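Local atomic coordinates of putative glucoamylase (Bacteroides uniformis, PDB entry 4GL3), a protein that is a putative glucoamylase and probably hydrolyses glycosidic bonds in glucose-containing polysaccharides or oligosaccharides. Residues S96-M100 and Q161-F167. Numbering follows the deposited sequence. Where two conformers were deposited one is given.
Sequences SYHGM and QAEWNFF
H98 and E163 are joined first through the backbone: E163 N donates to H98 O at 3.1 Å, with the donor somewhat tilted from the carbonyl plane. H98 and G99, the central pair of a type I' turn from Y97 to M100, both have positive phi, and the turn is closed by hydrogen bonds in both directions between Y97 and M100. G99 CA lies 3.4 Å from Q161 O in a CA-H...O contact, an approach that the lack of a side chain on G99 allows. The H98 side chain adds a His-carboxylate hydrogen bond, ND1 to E163 OE1 at 2.6 Å, nearly straight at 169°; OE1 lies in the imidazole plane and is met on its syn side, but ND1 stands well out of the carboxylate plane. One face of the same imidazole stacks on the F166 ring, centroids 3.6 Å apart and planes at 12°. The contact joins the turn, between helix 75-90 and strand 104-106, to the loop and 3-10 segment after helix 146-161, with W178 set edge-to-face against both stacked rings. With an alanine here instead of H98, the E163 carboxylate is likely to lose this donor and F166 its stacking partner on one face. Deeper in, the chain of M100, a selenomethionine, bends at chi2 (-66°) and lays CE over the W164 six-membered ring, 3.5 Å from its centroid, a CH-pi contact, with SE over the same face as a Met-aromatic contact. M100 CG packs obliquely on F167 CE1 at 3.6 Å, near I124.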
# COMPACT_ATOMS: atom_id res chain seq x y z
N SER A 96 -7.81 -20.27 -0.29
CA SER A 96 -8.23 -19.29 0.69
C SER A 96 -8.52 -19.96 2.03
O SER A 96 -8.79 -21.16 2.09
CB SER A 96 -9.47 -18.49 0.21
OG SER A 96 -10.63 -19.28 0.00
N TYR A 97 -8.48 -19.16 3.09
CA TYR A 97 -8.58 -19.62 4.46
C TYR A 97 -9.43 -18.61 5.22
O TYR A 97 -9.02 -17.52 5.43
CB TYR A 97 -7.20 -19.82 5.12
CG TYR A 97 -6.20 -20.47 4.17
CD1 TYR A 97 -5.47 -19.69 3.27
CD2 TYR A 97 -6.00 -21.86 4.18
CE1 TYR A 97 -4.57 -20.29 2.39
CE2 TYR A 97 -5.11 -22.48 3.29
CZ TYR A 97 -4.38 -21.68 2.41
OH TYR A 97 -3.56 -22.24 1.48
N HIS A 98 -10.64 -19.03 5.60
CA HIS A 98 -11.58 -18.17 6.34
C HIS A 98 -11.82 -16.84 5.58
O HIS A 98 -11.91 -15.78 6.17
CB HIS A 98 -11.13 -17.96 7.77
CG HIS A 98 -11.27 -19.19 8.64
ND1 HIS A 98 -12.42 -19.47 9.33
CD2 HIS A 98 -10.38 -20.17 8.96
CE1 HIS A 98 -12.27 -20.61 10.00
NE2 HIS A 98 -11.04 -21.06 9.78
N GLY A 99 -11.91 -16.96 4.26
CA GLY A 99 -12.12 -15.85 3.34
C GLY A 99 -10.89 -15.05 2.96
O GLY A 99 -10.99 -14.11 2.16
N MSE A 100 -9.74 -15.38 3.55
CA MSE A 100 -8.53 -14.61 3.32
C MSE A 100 -7.63 -15.39 2.39
O MSE A 100 -7.71 -16.63 2.31
CB MSE A 100 -7.80 -14.33 4.62
CG MSE A 100 -8.64 -13.73 5.74
SE MSE A 100 -9.25 -11.93 5.22
CE MSE A 100 -10.23 -11.56 6.84
N GLN A 161 -17.56 -12.64 2.70
CA GLN A 161 -16.95 -13.91 3.15
C GLN A 161 -15.65 -13.73 3.95
O GLN A 161 -15.13 -14.72 4.49
CB GLN A 161 -16.74 -14.84 1.95
CG GLN A 161 -17.98 -15.41 1.32
CD GLN A 161 -17.67 -16.48 0.24
OE1 GLN A 161 -16.61 -16.47 -0.41
NE2 GLN A 161 -18.58 -17.42 0.06
N ALA A 162 -15.14 -12.48 4.07
CA ALA A 162 -13.86 -12.23 4.74
C ALA A 162 -14.12 -12.22 6.25
O ALA A 162 -14.76 -11.30 6.75
CB ALA A 162 -13.22 -10.93 4.30
N GLU A 163 -13.58 -13.24 6.97
CA GLU A 163 -13.92 -13.47 8.40
C GLU A 163 -12.97 -12.74 9.36
O GLU A 163 -12.18 -13.36 10.09
CB GLU A 163 -13.92 -14.97 8.72
CG GLU A 163 -14.99 -15.79 8.00
CD GLU A 163 -14.68 -17.28 8.13
OE1 GLU A 163 -14.40 -17.75 9.27
OE2 GLU A 163 -14.66 -17.96 7.08
N TRP A 164 -13.05 -11.41 9.36
CA TRP A 164 -12.12 -10.60 10.18
C TRP A 164 -12.09 -11.06 11.65
O TRP A 164 -11.01 -11.23 12.23
CB TRP A 164 -12.48 -9.10 10.07
CG TRP A 164 -12.53 -8.65 8.65
CD1 TRP A 164 -13.64 -8.47 7.90
CD2 TRP A 164 -11.41 -8.37 7.81
NE1 TRP A 164 -13.29 -8.14 6.60
CE2 TRP A 164 -11.92 -8.06 6.53
CE3 TRP A 164 -10.02 -8.39 8.00
CZ2 TRP A 164 -11.09 -7.76 5.44
CZ3 TRP A 164 -9.18 -8.11 6.93
CH2 TRP A 164 -9.72 -7.80 5.65
N ASN A 165 -13.26 -11.28 12.22
CA ASN A 165 -13.31 -11.54 13.66
C ASN A 165 -12.70 -12.87 14.06
O ASN A 165 -12.27 -13.01 15.20
CB ASN A 165 -14.70 -11.39 14.28
CG ASN A 165 -14.63 -11.25 15.79
OD1 ASN A 165 -13.96 -10.36 16.29
ND2 ASN A 165 -15.33 -12.14 16.52
N PHE A 166 -12.64 -13.84 13.12
CA PHE A 166 -11.92 -15.09 13.38
C PHE A 166 -10.47 -14.82 13.83
O PHE A 166 -9.94 -15.55 14.66
CB PHE A 166 -11.94 -15.95 12.11
CG PHE A 166 -11.15 -17.23 12.22
CD1 PHE A 166 -11.66 -18.33 12.93
CD2 PHE A 166 -9.88 -17.31 11.70
CE1 PHE A 166 -10.94 -19.49 13.02
CE2 PHE A 166 -9.14 -18.48 11.82
CZ PHE A 166 -9.70 -19.56 12.45
N PHE A 167 -9.85 -13.77 13.27
CA PHE A 167 -8.46 -13.48 13.50
C PHE A 167 -8.17 -12.77 14.80
O PHE A 167 -6.99 -12.45 15.10
CB PHE A 167 -7.84 -12.77 12.26
CG PHE A 167 -7.83 -13.64 11.06
CD1 PHE A 167 -8.95 -13.76 10.24
CD2 PHE A 167 -6.75 -14.45 10.79
CE1 PHE A 167 -8.96 -14.66 9.18
CE2 PHE A 167 -6.72 -15.27 9.71
CZ PHE A 167 -7.84 -15.38 8.90